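Vibralactone Cyclase (Boreostereum vibrans, PDB 6KD0) probably catalyses a cyclization that forms the fused bicyclic beta-lactone of vibralactone, using an alpha/beta-hydrolase fold. Local coordinates at residues P210-E215 and S260-P265; N181-A186 and Q204-P209; K226-C231 and R284-L289; G104-G109 and W244-A249; P271-M276 and V299-T304. All coordinates share one frame; numbering follows the deposited sequence.

Contact 1: P210-E215 and S260-P265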
# COMPACT_ATOMS: atom_id res chain seq x y z
N PRO A 210 5.47 -3.42 -5.66
CA PRO A 210 5.90 -3.93 -6.97
C PRO A 210 5.19 -3.13 -8.05
O PRO A 210 4.07 -2.65 -7.85
CB PRO A 210 5.45 -5.40 -6.96
CG PRO A 210 4.31 -5.45 -5.96
CD PRO A 210 4.51 -4.32 -4.98
N THR A 211 5.87 -2.92 -9.18
CA THR A 211 5.30 -2.14 -10.27
C THR A 211 5.35 -2.85 -11.62
O THR A 211 4.65 -2.41 -12.54
CB THR A 211 6.01 -0.79 -10.42
OG1 THR A 211 7.37 -1.01 -10.81
CG2 THR A 211 5.98 -0.03 -9.09
N CYS A 212 6.13 -3.92 -11.76
CA CYS A 212 6.27 -4.53 -13.07
C CYS A 212 6.75 -5.96 -12.92
O CYS A 212 7.71 -6.21 -12.18
CB CYS A 212 7.25 -3.73 -13.94
SG CYS A 212 7.20 -4.21 -15.67
N HIS A 213 6.10 -6.88 -13.61
CA HIS A 213 6.61 -8.23 -13.73
C HIS A 213 8.03 -8.21 -14.32
O HIS A 213 8.27 -7.49 -15.30
CB HIS A 213 5.67 -9.06 -14.61
CG HIS A 213 5.84 -10.53 -14.45
ND1 HIS A 213 7.00 -11.19 -14.81
CD2 HIS A 213 5.00 -11.48 -13.97
CE1 HIS A 213 6.87 -12.48 -14.56
NE2 HIS A 213 5.66 -12.68 -14.05
N PRO A 214 8.97 -8.97 -13.76
CA PRO A 214 10.33 -8.97 -14.32
C PRO A 214 10.39 -9.36 -15.79
O PRO A 214 11.23 -8.86 -16.54
CB PRO A 214 11.06 -9.98 -13.43
CG PRO A 214 10.33 -9.91 -12.13
CD PRO A 214 8.88 -9.72 -12.50
N GLU A 215 9.51 -10.26 -16.22
CA GLU A 215 9.51 -10.66 -17.62
C GLU A 215 8.93 -9.60 -18.54
O GLU A 215 9.04 -9.74 -19.76
CB GLU A 215 8.76 -11.99 -17.76
CG GLU A 215 9.40 -13.08 -16.90
CD GLU A 215 8.81 -14.46 -17.15
OE1 GLU A 215 9.49 -15.46 -16.81
OE2 GLU A 215 7.68 -14.55 -17.67
N SER A 260 0.98 -5.16 -14.29
CA SER A 260 2.21 -4.36 -14.22
C SER A 260 1.84 -2.90 -14.42
O SER A 260 1.85 -2.42 -15.56
CB SER A 260 3.19 -4.81 -15.30
OG SER A 260 3.58 -6.15 -15.10
N PRO A 261 1.55 -2.15 -13.36
CA PRO A 261 1.09 -0.76 -13.54
C PRO A 261 2.11 0.15 -14.19
O PRO A 261 1.73 1.20 -14.72
CB PRO A 261 0.74 -0.31 -12.12
CG PRO A 261 1.52 -1.25 -11.22
CD PRO A 261 1.50 -2.56 -11.94
N LEU A 262 3.41 -0.18 -14.10
CA LEU A 262 4.44 0.55 -14.83
C LEU A 262 4.11 0.68 -16.31
O LEU A 262 4.50 1.67 -16.95
CB LEU A 262 5.79 -0.16 -14.68
CG LEU A 262 7.04 0.55 -15.19
CD1 LEU A 262 7.45 1.65 -14.19
CD2 LEU A 262 8.18 -0.44 -15.39
N LEU A 263 3.38 -0.28 -16.87
CA LEU A 263 3.18 -0.42 -18.31
C LEU A 263 1.87 0.18 -18.82
O LEU A 263 1.53 -0.03 -20.00
CB LEU A 263 3.23 -1.91 -18.69
CG LEU A 263 4.51 -2.63 -18.25
CD1 LEU A 263 4.52 -4.08 -18.70
CD2 LEU A 263 5.76 -1.90 -18.77
N PHE A 264 1.12 0.91 -18.00
CA PHE A 264 0.02 1.69 -18.55
C PHE A 264 0.55 2.62 -19.63
O PHE A 264 1.63 3.22 -19.47
CB PHE A 264 -0.69 2.52 -17.47
CG PHE A 264 -1.74 1.76 -16.73
CD1 PHE A 264 -3.00 1.60 -17.27
CD2 PHE A 264 -1.45 1.16 -15.51
CE1 PHE A 264 -3.97 0.89 -16.59
CE2 PHE A 264 -2.42 0.43 -14.83
CZ PHE A 264 -3.68 0.30 -15.38
N PRO A 265 -0.16 2.76 -20.75
CA PRO A 265 0.33 3.63 -21.84
C PRO A 265 0.59 5.06 -21.40
O PRO A 265 1.50 5.71 -21.92
CB PRO A 265 -0.80 3.56 -22.87
CG PRO A 265 -1.50 2.26 -22.59
CD PRO A 265 -1.39 2.03 -21.11

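Contact 2: N181-A186 and Q204-P209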
# COMPACT_ATOMS: atom_id res chain seq x y z
N ASN A 181 0.58 -1.72 -5.16
CA ASN A 181 0.52 -2.13 -6.56
C ASN A 181 -0.93 -2.13 -7.06
O ASN A 181 -1.24 -1.57 -8.13
CB ASN A 181 1.19 -3.50 -6.67
CG ASN A 181 0.86 -4.24 -7.95
OD1 ASN A 181 -0.17 -4.90 -8.04
ND2 ASN A 181 1.74 -4.15 -8.93
N LEU A 182 -1.83 -2.76 -6.30
CA LEU A 182 -3.23 -2.79 -6.72
C LEU A 182 -3.82 -1.38 -6.76
O LEU A 182 -4.64 -1.07 -7.63
CB LEU A 182 -4.05 -3.69 -5.80
CG LEU A 182 -3.63 -5.17 -5.76
CD1 LEU A 182 -4.56 -5.99 -4.87
CD2 LEU A 182 -3.54 -5.79 -7.17
N SER A 183 -3.39 -0.51 -5.84
CA SER A 183 -3.92 0.85 -5.87
C SER A 183 -3.37 1.65 -7.04
O SER A 183 -4.06 2.53 -7.55
CB SER A 183 -3.64 1.57 -4.54
OG SER A 183 -2.29 1.94 -4.48
N LEU A 184 -2.14 1.35 -7.49
CA LEU A 184 -1.59 2.00 -8.68
C LEU A 184 -2.44 1.66 -9.89
O LEU A 184 -2.80 2.54 -10.71
CB LEU A 184 -0.14 1.57 -8.90
CG LEU A 184 0.91 2.03 -7.88
CD1 LEU A 184 2.30 1.51 -8.23
CD2 LEU A 184 0.91 3.56 -7.72
N ILE A 185 -2.79 0.37 -10.00
CA ILE A 185 -3.71 -0.05 -11.06
C ILE A 185 -5.03 0.71 -10.94
O ILE A 185 -5.52 1.30 -11.92
CB ILE A 185 -3.92 -1.58 -11.02
CG1 ILE A 185 -2.59 -2.27 -11.30
CG2 ILE A 185 -4.99 -1.98 -12.02
CD1 ILE A 185 -2.51 -3.71 -10.89
N ALA A 186 -5.61 0.74 -9.73
CA ALA A 186 -6.92 1.36 -9.54
C ALA A 186 -6.89 2.83 -9.91
O ALA A 186 -7.87 3.36 -10.44
CB ALA A 186 -7.40 1.17 -8.10
N GLN A 204 -2.70 10.10 -3.80
CA GLN A 204 -2.34 8.70 -3.69
C GLN A 204 -1.05 8.55 -2.90
O GLN A 204 -0.08 9.25 -3.14
CB GLN A 204 -2.15 8.07 -5.07
CG GLN A 204 -1.63 6.66 -4.99
CD GLN A 204 -1.92 5.91 -6.26
OE1 GLN A 204 -1.84 6.48 -7.34
NE2 GLN A 204 -2.26 4.63 -6.13
N LEU A 205 -1.05 7.60 -1.96
CA LEU A 205 0.13 7.26 -1.18
C LEU A 205 0.43 5.79 -1.40
O LEU A 205 -0.48 4.96 -1.30
CB LEU A 205 -0.08 7.53 0.31
CG LEU A 205 1.15 7.35 1.21
CD1 LEU A 205 1.10 8.33 2.37
CD2 LEU A 205 1.26 5.92 1.75
N VAL A 206 1.69 5.46 -1.68
CA VAL A 206 2.06 4.05 -1.74
C VAL A 206 3.36 3.82 -0.99
O VAL A 206 4.22 4.70 -0.89
CB VAL A 206 2.16 3.51 -3.19
CG1 VAL A 206 0.82 3.63 -3.90
CG2 VAL A 206 3.24 4.23 -3.96
N GLN A 207 3.50 2.61 -0.45
CA GLN A 207 4.72 2.21 0.24
C GLN A 207 5.30 1.01 -0.48
O GLN A 207 4.64 -0.03 -0.57
CB GLN A 207 4.44 1.88 1.71
CG GLN A 207 3.64 2.94 2.47
CD GLN A 207 3.07 2.43 3.79
OE1 GLN A 207 2.58 1.30 3.87
NE2 GLN A 207 3.13 3.26 4.83
N TYR A 208 6.53 1.15 -0.98
CA TYR A 208 7.37 0.10 -1.57
C TYR A 208 6.58 -0.93 -2.39
O TYR A 208 6.68 -2.12 -2.11
CB TYR A 208 8.20 -0.58 -0.46
CG TYR A 208 7.50 -0.89 0.87
CD1 TYR A 208 6.70 -2.01 1.02
CD2 TYR A 208 7.67 -0.07 1.99
CE1 TYR A 208 6.07 -2.31 2.22
CE2 TYR A 208 7.03 -0.35 3.20
CZ TYR A 208 6.24 -1.48 3.31
OH TYR A 208 5.58 -1.80 4.49
N PRO A 209 5.83 -0.52 -3.42
CA PRO A 209 5.01 -1.49 -4.22
C PRO A 209 5.84 -2.19 -5.28
O PRO A 209 6.80 -1.61 -5.81
CB PRO A 209 3.96 -0.59 -4.88
CG PRO A 209 4.71 0.71 -5.10
CD PRO A 209 5.53 0.88 -3.82

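Contact 3: K226-C231 and R284-L289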
# COMPACT_ATOMS: atom_id res chain seq x y z
N LYS A 226 18.76 -2.24 -10.43
CA LYS A 226 19.89 -2.86 -9.75
C LYS A 226 19.50 -3.60 -8.49
O LYS A 226 20.14 -4.60 -8.15
CB LYS A 226 20.95 -1.80 -9.41
CG LYS A 226 22.09 -1.72 -10.42
CD LYS A 226 21.79 -0.73 -11.53
CE LYS A 226 22.92 -0.69 -12.55
NZ LYS A 226 22.82 -1.80 -13.55
N SER A 227 18.44 -3.15 -7.81
CA SER A 227 18.09 -3.69 -6.49
C SER A 227 17.73 -5.17 -6.54
O SER A 227 17.95 -5.87 -5.55
CB SER A 227 16.93 -2.89 -5.89
OG SER A 227 15.80 -2.96 -6.74
N MET A 228 17.20 -5.67 -7.65
CA MET A 228 16.74 -7.06 -7.67
C MET A 228 17.88 -8.05 -7.47
O MET A 228 17.69 -9.10 -6.84
CB MET A 228 15.98 -7.37 -8.96
CG MET A 228 15.15 -8.66 -8.90
SD MET A 228 13.64 -8.51 -7.91
CE MET A 228 12.74 -7.32 -8.88
N GLU A 229 19.07 -7.73 -7.99
CA GLU A 229 20.26 -8.56 -7.77
C GLU A 229 21.05 -8.11 -6.54
O GLU A 229 21.47 -8.94 -5.73
CB GLU A 229 21.16 -8.52 -9.00
CG GLU A 229 20.57 -9.15 -10.23
CD GLU A 229 20.21 -10.61 -10.02
OE1 GLU A 229 20.98 -11.32 -9.35
OE2 GLU A 229 19.15 -11.03 -10.53
N GLU A 230 21.24 -6.79 -6.40
CA GLU A 230 22.02 -6.26 -5.28
C GLU A 230 21.36 -6.61 -3.94
O GLU A 230 22.06 -6.92 -2.97
CB GLU A 230 22.20 -4.75 -5.43
CG GLU A 230 22.37 -3.96 -4.11
CD GLU A 230 21.91 -2.49 -4.21
OE1 GLU A 230 21.81 -1.81 -3.15
OE2 GLU A 230 21.64 -2.03 -5.34
N CYS A 231 20.03 -6.60 -3.88
CA CYS A 231 19.29 -6.94 -2.67
C CYS A 231 18.61 -8.30 -2.78
O CYS A 231 17.58 -8.53 -2.13
CB CYS A 231 18.27 -5.85 -2.37
SG CYS A 231 19.00 -4.22 -2.15
N ARG A 284 13.04 -2.19 -4.73
CA ARG A 284 13.27 -0.75 -4.60
C ARG A 284 13.29 -0.06 -5.95
O ARG A 284 12.61 0.95 -6.16
CB ARG A 284 14.58 -0.49 -3.85
CG ARG A 284 14.93 0.99 -3.71
CD ARG A 284 16.41 1.17 -3.30
NE ARG A 284 17.32 0.84 -4.40
CZ ARG A 284 18.46 0.17 -4.27
NH1 ARG A 284 18.85 -0.28 -3.09
NH2 ARG A 284 19.22 -0.05 -5.34
N ASP A 285 14.06 -0.59 -6.90
CA ASP A 285 14.33 0.17 -8.11
C ASP A 285 13.14 0.21 -9.07
O ASP A 285 12.95 1.23 -9.74
CB ASP A 285 15.60 -0.35 -8.78
CG ASP A 285 16.87 0.08 -8.05
OD1 ASP A 285 16.81 1.05 -7.25
OD2 ASP A 285 17.92 -0.55 -8.24
N GLU A 286 12.31 -0.84 -9.14
CA GLU A 286 11.12 -0.70 -9.98
C GLU A 286 10.15 0.32 -9.41
O GLU A 286 9.43 0.98 -10.16
CB GLU A 286 10.45 -2.06 -10.20
CG GLU A 286 9.85 -2.71 -8.96
CD GLU A 286 9.45 -4.15 -9.24
OE1 GLU A 286 8.23 -4.43 -9.35
OE2 GLU A 286 10.36 -4.98 -9.39
N GLY A 287 10.14 0.49 -8.08
CA GLY A 287 9.34 1.55 -7.49
C GLY A 287 9.91 2.93 -7.79
O GLY A 287 9.17 3.87 -8.11
N LEU A 288 11.23 3.07 -7.68
CA LEU A 288 11.85 4.35 -8.03
C LEU A 288 11.63 4.69 -9.50
O LEU A 288 11.39 5.84 -9.86
CB LEU A 288 13.34 4.31 -7.70
CG LEU A 288 13.71 4.17 -6.22
CD1 LEU A 288 15.22 4.17 -6.05
CD2 LEU A 288 13.06 5.27 -5.43
N LEU A 289 11.65 3.67 -10.36
CA LEU A 289 11.40 3.88 -11.78
C LEU A 289 9.97 4.35 -12.00
O LEU A 289 9.73 5.30 -12.77
CB LEU A 289 11.67 2.59 -12.54
CG LEU A 289 11.32 2.58 -14.02
CD1 LEU A 289 12.14 3.64 -14.73
CD2 LEU A 289 11.60 1.18 -14.56

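Contact 4: G104-G109 and W244-A249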
# COMPACT_ATOMS: atom_id res chain seq x y z
N GLY A 104 0.61 -7.89 1.37
CA GLY A 104 0.66 -9.33 1.53
C GLY A 104 1.10 -10.10 0.30
O GLY A 104 0.79 -11.30 0.21
N GLY A 105 1.81 -9.46 -0.63
CA GLY A 105 2.30 -10.19 -1.81
C GLY A 105 1.21 -10.71 -2.72
O GLY A 105 1.48 -11.60 -3.54
N TRP A 106 -0.02 -10.17 -2.60
CA TRP A 106 -1.25 -10.58 -3.28
C TRP A 106 -1.84 -11.88 -2.74
O TRP A 106 -2.98 -12.22 -3.08
CB TRP A 106 -1.08 -10.72 -4.79
CG TRP A 106 -0.56 -9.51 -5.48
CD1 TRP A 106 -1.17 -8.27 -5.57
CD2 TRP A 106 0.67 -9.40 -6.20
NE1 TRP A 106 -0.37 -7.40 -6.29
CE2 TRP A 106 0.76 -8.08 -6.70
CE3 TRP A 106 1.72 -10.30 -6.48
CZ2 TRP A 106 1.85 -7.63 -7.45
CZ3 TRP A 106 2.80 -9.85 -7.23
CH2 TRP A 106 2.85 -8.52 -7.70
N ALA A 107 -1.09 -12.59 -1.88
CA ALA A 107 -1.44 -13.93 -1.42
C ALA A 107 -1.80 -14.00 0.05
O ALA A 107 -2.25 -15.05 0.51
CB ALA A 107 -0.27 -14.89 -1.70
N ILE A 108 -1.62 -12.91 0.81
CA ILE A 108 -1.82 -12.91 2.25
C ILE A 108 -2.61 -11.67 2.63
O ILE A 108 -2.43 -10.61 2.02
CB ILE A 108 -0.47 -12.93 2.99
CG1 ILE A 108 0.40 -14.10 2.53
CG2 ILE A 108 -0.66 -12.89 4.52
CD1 ILE A 108 1.88 -13.95 2.92
N GLY A 109 -3.50 -11.80 3.61
CA GLY A 109 -3.91 -10.67 4.42
C GLY A 109 -5.37 -10.31 4.26
O GLY A 109 -6.10 -10.86 3.43
N TRP A 244 8.42 -15.80 -6.65
CA TRP A 244 7.39 -16.75 -6.24
C TRP A 244 6.02 -16.08 -6.15
O TRP A 244 5.01 -16.65 -6.58
CB TRP A 244 7.80 -17.41 -4.92
CG TRP A 244 6.87 -18.47 -4.40
CD1 TRP A 244 6.62 -19.70 -4.93
CD2 TRP A 244 6.11 -18.40 -3.19
NE1 TRP A 244 5.73 -20.40 -4.14
CE2 TRP A 244 5.40 -19.62 -3.06
CE3 TRP A 244 5.93 -17.41 -2.21
CZ2 TRP A 244 4.55 -19.88 -1.99
CZ3 TRP A 244 5.10 -17.68 -1.14
CH2 TRP A 244 4.41 -18.91 -1.04
N PHE A 245 5.95 -14.87 -5.58
CA PHE A 245 4.67 -14.17 -5.48
C PHE A 245 4.13 -13.82 -6.87
O PHE A 245 2.91 -13.88 -7.11
CB PHE A 245 4.81 -12.91 -4.61
CG PHE A 245 4.83 -13.19 -3.12
CD1 PHE A 245 3.74 -13.76 -2.48
CD2 PHE A 245 5.94 -12.85 -2.35
CE1 PHE A 245 3.76 -14.02 -1.10
CE2 PHE A 245 5.97 -13.10 -0.98
CZ PHE A 245 4.88 -13.69 -0.36
N ASN A 246 5.02 -13.43 -7.80
CA ASN A 246 4.59 -13.20 -9.18
C ASN A 246 4.01 -14.47 -9.79
O ASN A 246 3.00 -14.43 -10.51
CB ASN A 246 5.76 -12.71 -10.05
CG ASN A 246 6.23 -11.32 -9.67
OD1 ASN A 246 5.44 -10.49 -9.26
ND2 ASN A 246 7.51 -11.06 -9.86
N GLU A 247 4.66 -15.61 -9.54
CA GLU A 247 4.16 -16.88 -10.04
C GLU A 247 2.80 -17.25 -9.43
O GLU A 247 1.91 -17.72 -10.14
CB GLU A 247 5.19 -17.97 -9.75
CG GLU A 247 4.74 -19.35 -10.20
CD GLU A 247 5.77 -20.42 -9.93
OE1 GLU A 247 5.70 -21.49 -10.58
OE2 GLU A 247 6.66 -20.19 -9.08
N LEU A 248 2.63 -17.05 -8.12
CA LEU A 248 1.35 -17.35 -7.49
C LEU A 248 0.24 -16.50 -8.09
O LEU A 248 -0.91 -16.95 -8.23
CB LEU A 248 1.44 -17.10 -5.98
CG LEU A 248 2.30 -18.00 -5.09
CD1 LEU A 248 2.24 -17.47 -3.67
CD2 LEU A 248 1.84 -19.44 -5.15
N ALA A 249 0.56 -15.26 -8.47
CA ALA A 249 -0.47 -14.37 -8.99
C ALA A 249 -0.94 -14.80 -10.38
O ALA A 249 -2.06 -14.47 -10.79
CB ALA A 249 0.03 -12.93 -9.01
O HOH W 1 0.98 -13.67 -5.18

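Contact 5: P271-M276 and V299-T304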
# COMPACT_ATOMS: atom_id res chain seq x y z
N PRO A 271 -3.34 11.18 -9.71
CA PRO A 271 -3.37 12.03 -8.51
C PRO A 271 -1.97 12.32 -8.01
O PRO A 271 -1.03 11.57 -8.30
CB PRO A 271 -4.17 11.20 -7.48
CG PRO A 271 -4.81 10.09 -8.25
CD PRO A 271 -3.98 9.87 -9.49
N PRO A 272 -1.79 13.43 -7.28
CA PRO A 272 -0.50 13.68 -6.64
C PRO A 272 -0.09 12.46 -5.84
O PRO A 272 -0.91 11.80 -5.21
CB PRO A 272 -0.77 14.90 -5.75
CG PRO A 272 -2.03 15.51 -6.26
CD PRO A 272 -2.81 14.44 -6.97
N LEU A 273 1.20 12.14 -5.88
CA LEU A 273 1.72 10.86 -5.42
C LEU A 273 2.76 11.07 -4.33
O LEU A 273 3.78 11.72 -4.57
CB LEU A 273 2.33 10.09 -6.59
CG LEU A 273 3.08 8.81 -6.21
CD1 LEU A 273 2.13 7.80 -5.58
CD2 LEU A 273 3.74 8.24 -7.44
N PHE A 274 2.53 10.45 -3.17
CA PHE A 274 3.49 10.38 -2.08
C PHE A 274 4.01 8.95 -2.03
O PHE A 274 3.25 8.02 -1.76
CB PHE A 274 2.84 10.79 -0.75
CG PHE A 274 3.81 10.94 0.40
CD1 PHE A 274 4.17 9.86 1.18
CD2 PHE A 274 4.31 12.19 0.74
CE1 PHE A 274 5.05 10.01 2.25
CE2 PHE A 274 5.19 12.35 1.80
CZ PHE A 274 5.56 11.25 2.56
N PHE A 275 5.31 8.79 -2.30
CA PHE A 275 5.93 7.50 -2.50
C PHE A 275 6.93 7.24 -1.38
O PHE A 275 7.76 8.11 -1.07
CB PHE A 275 6.63 7.46 -3.87
CG PHE A 275 6.91 6.09 -4.37
CD1 PHE A 275 7.95 5.34 -3.84
CD2 PHE A 275 6.12 5.53 -5.38
CE1 PHE A 275 8.21 4.06 -4.30
CE2 PHE A 275 6.39 4.25 -5.84
CZ PHE A 275 7.42 3.52 -5.30
N MET A 276 6.84 6.07 -0.76
CA MET A 276 7.73 5.72 0.34
C MET A 276 8.50 4.47 -0.04
O MET A 276 7.89 3.48 -0.45
CB MET A 276 6.94 5.49 1.63
CG MET A 276 6.05 6.65 1.96
SD MET A 276 5.20 6.40 3.52
CE MET A 276 6.54 6.70 4.67
N VAL A 299 2.98 14.80 -13.13
CA VAL A 299 2.20 14.66 -11.90
C VAL A 299 3.05 15.13 -10.73
O VAL A 299 4.25 14.87 -10.68
CB VAL A 299 1.77 13.19 -11.71
CG1 VAL A 299 1.11 12.98 -10.34
CG2 VAL A 299 0.83 12.78 -12.85
N GLU A 300 2.42 15.86 -9.80
CA GLU A 300 3.09 16.29 -8.58
C GLU A 300 3.37 15.10 -7.67
O GLU A 300 2.53 14.22 -7.49
CB GLU A 300 2.28 17.33 -7.82
CG GLU A 300 3.08 17.96 -6.66
CD GLU A 300 2.25 18.89 -5.80
OE1 GLU A 300 1.02 18.99 -6.03
OE2 GLU A 300 2.82 19.53 -4.89
N THR A 301 4.53 15.13 -7.03
CA THR A 301 5.17 13.92 -6.54
C THR A 301 6.12 14.26 -5.40
O THR A 301 6.80 15.29 -5.42
CB THR A 301 5.89 13.28 -7.73
OG1 THR A 301 5.27 12.04 -8.08
CG2 THR A 301 7.34 13.13 -7.49
N ARG A 302 6.13 13.39 -4.39
CA ARG A 302 7.09 13.43 -3.31
C ARG A 302 7.60 12.02 -3.05
O ARG A 302 6.84 11.06 -3.15
CB ARG A 302 6.50 14.02 -2.04
CG ARG A 302 6.27 15.50 -2.13
CD ARG A 302 5.99 16.14 -0.80
NE ARG A 302 5.63 17.55 -1.01
CZ ARG A 302 5.21 18.38 -0.07
NH1 ARG A 302 5.08 17.97 1.19
NH2 ARG A 302 4.92 19.64 -0.39
N MET A 303 8.88 11.91 -2.74
CA MET A 303 9.55 10.64 -2.50
C MET A 303 10.19 10.72 -1.13
O MET A 303 10.70 11.78 -0.74
CB MET A 303 10.59 10.39 -3.59
CG MET A 303 11.76 9.49 -3.23
SD MET A 303 11.26 7.77 -3.18
CE MET A 303 10.51 7.60 -4.80
N THR A 304 10.12 9.63 -0.37
CA THR A 304 10.84 9.49 0.89
C THR A 304 11.55 8.16 0.87
O THR A 304 10.90 7.13 0.68
CB THR A 304 9.91 9.55 2.10
OG1 THR A 304 9.16 10.76 2.07
CG2 THR A 304 10.74 9.48 3.37

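Contact 1: P210-E215 and S260-P265
Thr211 and Leu262 meet through their backbones: Leu262 N donates to Thr211 O at 3.0 Å, nearly straight at the hydrogen (166°). Pro261, the residue before Leu262, packs its CD 3.2 Å from Thr211 O. A second bond joins the two segments, from His213 N to Ser260 OG, 3.0 Å and almost linear at 176°. With chi1 -63°, that hydroxyl stands beside its own backbone N and also bonds Pro254 O in its own loop, which fixes its rotation. Replacing Ser260 by alanine removes the hydroxyl and would probably leave His213 N without this acceptor and break the tie to Pro254. Between the two bonds the fit is close, Cys212 CB touching Leu262 CD2 at 3.7 Å. Toward the more exposed side it slackens: Cys212 SG meets Leu263 CD1 only at 4.0 Å, and the His213 ring turns away from 260-265, its ND1 accepting from Glu215 N in the ring plane. A loop thus packs on a short 3-10 turn (261-263), set among helices: Pro261 rests on Asn181, Leu184 and Ile185 of helix 178-192, Leu262 on Tyr290 and Leu293 of helix 284-296, and His213 on Asn246 of helix 239-249.

Contact 2: N181-A186 and Q204-P209
Leu184 reaches from its helix to three residues of 204-209, crossing each side chain at about a right angle. Its two methyls divide the work: CD2 touches both Val206 CG1, 3.8 Å away, and the Gln204 amide, while CD1 meets Pro209 CG at 4.0 Å. The preceding residue, Ser183, points toward the strand, its OG 3.6 Å from Val206 CG1. Gln204 brings its amide to the same serine; with CG anti to the backbone N (chi1 174°) and the chain extended beyond it, NE2 makes a weak hydrogen bond to Ser183 OG, 3.2 Å long and bent to 133°. Ser183 OG is set mainly by another bond, to Gly180 O in the preceding helical turn. At the other end, Pro209 CB closes on the backbone, 3.6 Å from Asn181 N. Asn181 is positioned from outside, its OD1 taking a hydrogen bond from Trp106 NE1 and its ND2 giving one to Pro210 O. The 181-186 and 204-207 segments run nearly antiparallel at 151°, their axes 8.8 Å apart, as befits the helix-strand half of a beta-alpha-beta crossover. Helix 178-192 follows the probable nucleophile elbow and here packs on strand 203-207, which lies between strands 171-176 and 273-278.

Contact 3: K226-C231 and R284-L289
The Arg284 guanidinium has Ser227 CB over one face, 3.6 Å above its plane and offset toward the rim, while the carboxylates of Glu230 and Asp285 approach its edges. These three charged residues form a salt-bridge network joining the short helix 227-230 to the start of helix 284-296 in the alpha/beta-hydrolase fold. Glu230 OE2 lies close to the guanidinium plane, 3.1 Å from Arg284 NH2, which meets it on the syn side but tilted from the carboxylate plane; the planes are 46° apart. A bend at chi3 (71°) folds the arginine to grip Asp285 side-on as well, NE to OD1 at 2.9 Å and NH2 to OD2. Glu230 OE1 is also bonded to Ser12 OG, and Arg284 NH1 to Gly279 O. Asp285 OD2 additionally accepts from Lys226 N on its anti side and from Ser227 N above the carboxylate plane, so with Arg284 NH2 it has three donors, two from backbone. An asparagine in its place would probably leave the arginine without one of its two carboxylate mates and weaken the hold on the 226-227 backbone. Ser227 OG, also bonded to Pro282 O, returns the link by accepting from Asp285 N at 2.9 Å.

Contact 4: G104-G109 and W244-A249
The Phe245 ring lies with one face against Gly105, whose CA sits 4.1 Å from the ring centroid and 19° off the normal, a CH-pi contact. Gly105 belongs to the glycine-rich loop after strand 97-101, whose place is consistent with the oxyanion-hole loop of alpha/beta hydrolases; here helix 239-249 packs against that loop. Trp244 CE3 lies over the centre of the opposite face, so the ring is sandwiched between its neighbour in the helix and the loop. A side chain at Gly105 could not be fitted without change, because a CB there would fall 2.7 Å from Phe245 CD1. Ala107 CB arrives at the ring edge, and the same methyl touches Leu248 CD1 at 4.1 Å. Trp106 turns its six-membered ring toward the helix instead: Asn246 OD1 lies in the indole plane, 3.4 Å from CZ3, with ring and amide planes 38° apart. Ala249 CB approaches the indole obliquely, 4.0 Å from CE3. Holding CG beside its backbone N (chi1 -56°), Trp106 sends its NE1 in another direction, to Asn181 OD1 on helix 178-192. No direct hydrogen bond joins the loop to the helix; one water does so, lying in the planes of both rings and donating to Gly105 O and Phe245 O, each 2.7 Å from the water oxygen.

Contact 5: P271-M276 and V299-T304
Two parallel strands, 273-278 and 301-307, form the end of the central sheet, and helix 284-296 connects them as a beta-alpha-beta unit. Their short segments run 13° apart with axes 4.8 Å from each other. Residues pair Leu273 with Thr301 through Met276 with Thr304, and four backbone bonds alternate between the strands: Leu273 N to Glu300 O, Arg302 N to Leu273 O, Phe275 N to Arg302 O and Thr304 N to Phe275 O, each 2.9 Å.

Side chains differ between the two faces. Phe275 and Met303 lie side by side on the face toward helix 284-296, pointing the same way; bends at chi2 (75°) and chi3 fold the methionine back so that its CE touches Phe275 CD1 at 3.5 Å. Its SD stands 5.3 Å from the ring centroid, an oblique Met-aromatic contact. Thr301 OG1, on this face too, lies 3.8 Å from Leu273 CB and is buried with no polar partner. Across the sheet, Phe274 CD2 meets Arg302 CB at 4.0 Å and its CZ approaches Thr304 OG1, which is bonded to Glu329; the arginine's far end makes a cation-pi contact with Trp336. With helix 284-296 on the Phe275 and Met303 face and helix 321-338 on the Phe274 and Met276 face, the strands sit in the three-layer alpha/beta/alpha arrangement of the alpha/beta-hydrolase fold.

Contact 2 is the innermost, its centre about 5 Å from the centre of the chain, and is chiefly apolar helix-on-strand packing; contact 5 belongs to the same sheet, through neighbouring strands 203-207 and 273-278, but at its edge, where regular backbone bonds dominate and exposed residues appear. The two join directly, Tyr208 N lying 2.7 Å from Met276 O. Helix 284-296 of contact 3 is the connection between the two strands of contact 5. Contact 1, buried though remote from the centre, bridges its neighbours: Glu286 of contact 3 receives Thr211 N, and Asn181 of contact 2 reaches Pro210 O. Contact 3 relies on charge, whereas contact 4, partly buried, relies on aromatic and apolar packing and one bridging water.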